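Local coordinates for regulatory protein YycH-like domain-containing protein (Eubacterium rectale, PDB 5COZ) that is of unknown function but probably acts outside the cytoplasm as an exported, YycH-like regulatory protein, at residues 161-166 and 210-215. Residues are numbered along the deposited sequence; the frame is centred on the assembly and turned at random. Where two conformers were deposited one is given.
Sequences MFMSAE and DTYVFF. With NA (sodium ion), chain B.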
# COMPACT_ATOMS: atom_id res chain seq x y z
N MSE A 161 22.31 10.89 2.54
CA MSE A 161 23.56 11.33 1.96
C MSE A 161 24.18 10.40 0.92
O MSE A 161 25.05 10.86 0.18
CB MSE A 161 24.57 11.62 3.05
CG MSE A 161 24.26 12.93 3.76
SE MSE A 161 25.69 13.53 4.92
CE MSE A 161 25.29 12.38 6.35
N PHE A 162 23.74 9.14 0.83
CA PHE A 162 24.37 8.21 -0.11
C PHE A 162 23.79 8.32 -1.52
O PHE A 162 24.45 7.89 -2.47
CB PHE A 162 24.28 6.76 0.41
CG PHE A 162 22.87 6.30 0.71
CD1 PHE A 162 22.09 5.69 -0.26
CD2 PHE A 162 22.34 6.43 2.00
CE1 PHE A 162 20.79 5.25 0.03
CE2 PHE A 162 21.05 5.98 2.29
CZ PHE A 162 20.27 5.42 1.30
N MSE A 163 22.57 8.87 -1.65
CA MSE A 163 21.94 9.10 -2.95
C MSE A 163 20.72 9.98 -2.76
O MSE A 163 20.09 9.97 -1.69
CB MSE A 163 21.60 7.79 -3.69
CG MSE A 163 20.33 7.10 -3.18
SE MSE A 163 20.10 5.27 -3.78
CE MSE A 163 20.40 5.50 -5.65
N SER A 164 20.40 10.77 -3.79
CA SER A 164 19.24 11.66 -3.71
C SER A 164 17.95 10.84 -3.78
O SER A 164 17.95 9.69 -4.27
CB SER A 164 19.26 12.69 -4.83
OG SER A 164 19.04 12.04 -6.08
N ALA A 165 16.84 11.44 -3.34
CA ALA A 165 15.55 10.76 -3.43
C ALA A 165 15.18 10.51 -4.90
O ALA A 165 14.63 9.45 -5.20
CB ALA A 165 14.48 11.60 -2.77
N GLU A 166 15.55 11.46 -5.79
CA GLU A 166 15.30 11.32 -7.23
C GLU A 166 16.06 10.11 -7.79
O GLU A 166 15.48 9.31 -8.53
CB GLU A 166 15.67 12.62 -7.96
CG GLU A 166 15.39 12.61 -9.45
CD GLU A 166 15.89 13.80 -10.23
OE1 GLU A 166 17.09 14.14 -10.11
OE2 GLU A 166 15.09 14.37 -11.02
N ASP A 210 20.72 4.31 7.57
CA ASP A 210 19.87 5.18 6.77
C ASP A 210 19.33 4.43 5.55
O ASP A 210 20.11 3.90 4.76
CB ASP A 210 20.61 6.46 6.36
CG ASP A 210 20.87 7.42 7.50
OD1 ASP A 210 20.45 7.12 8.65
OD2 ASP A 210 21.47 8.48 7.25
N THR A 211 18.01 4.39 5.42
CA THR A 211 17.35 3.62 4.37
C THR A 211 16.19 4.39 3.79
O THR A 211 15.43 5.03 4.53
CB THR A 211 16.84 2.31 5.03
OG1 THR A 211 17.94 1.57 5.58
CG2 THR A 211 16.08 1.40 4.06
N TYR A 212 16.05 4.36 2.46
CA TYR A 212 14.84 4.86 1.81
C TYR A 212 13.89 3.69 1.64
O TYR A 212 14.35 2.61 1.25
CB TYR A 212 15.14 5.37 0.40
CG TYR A 212 15.87 6.68 0.28
CD1 TYR A 212 15.29 7.87 0.75
CD2 TYR A 212 17.08 6.76 -0.39
CE1 TYR A 212 15.92 9.09 0.57
CE2 TYR A 212 17.71 7.99 -0.60
CZ TYR A 212 17.12 9.15 -0.13
OH TYR A 212 17.76 10.36 -0.32
N VAL A 213 12.59 3.88 1.85
CA VAL A 213 11.60 2.84 1.59
C VAL A 213 10.57 3.40 0.63
O VAL A 213 9.87 4.36 0.97
CB VAL A 213 10.92 2.32 2.87
CG1 VAL A 213 9.78 1.33 2.54
CG2 VAL A 213 11.93 1.65 3.80
N PHE A 214 10.46 2.79 -0.55
CA PHE A 214 9.39 3.16 -1.46
C PHE A 214 8.26 2.20 -1.37
O PHE A 214 8.47 0.99 -1.28
CB PHE A 214 9.88 3.12 -2.92
CG PHE A 214 10.80 4.27 -3.21
CD1 PHE A 214 12.17 4.16 -3.00
CD2 PHE A 214 10.31 5.44 -3.77
CE1 PHE A 214 13.03 5.24 -3.28
CE2 PHE A 214 11.15 6.53 -4.03
CZ PHE A 214 12.51 6.41 -3.79
N PHE A 215 7.04 2.74 -1.44
CA PHE A 215 5.84 1.96 -1.68
C PHE A 215 5.42 2.24 -3.08
O PHE A 215 5.13 3.38 -3.42
CB PHE A 215 4.66 2.30 -0.73
CG PHE A 215 4.68 1.78 0.68
CD1 PHE A 215 5.85 1.25 1.24
CD2 PHE A 215 3.53 1.80 1.45
CE1 PHE A 215 5.87 0.82 2.58
CE2 PHE A 215 3.54 1.33 2.77
CZ PHE A 215 4.70 0.84 3.32
NA NA B . 21.53 7.67 10.83
O HOH W 1 22.43 9.48 5.01
O HOH W 2 22.98 9.13 9.37
O HOH W 3 23.04 5.96 10.70
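The phenol oxygen of Y212 takes part in two hydrogen bonds, donating to the carbonyl O of M163 at 2.7 Å and accepting from the backbone N of L160. The donated bond lies in the carbonyl plane, with a C=O...OH angle of 150°, and M163 O also sits at the edge of the tyrosine ring. With chi1 at -73°, CG of Y212 stands anti to its carbonyl carbon, which sends the ring off the strand toward the loop that leads into helix 165-178. There CZ of F162 comes 3.9 Å from CD2 of Y212, the ring planes oblique at 60°. CE2 of F162 lies 3.4 Å from D210 O. A phenylalanine at Y212 would probably keep much of this packing but leave M163 O and L160 N without their shared hydroxyl partner. Near the start of the strand, one water bridges M161 N to OD2 of D210, whose OD1 binds sodium at 2.5 Å alongside Q208. Further along, the F214 ring turns its edge to A165 O, with F214 CZ 4.0 Å away. S164, at the N-cap of helix 165-178, has OG hydrogen-bonded to E167 N. The whole is a capped helix start docked through aromatic side chains onto one face of an antiparallel sheet.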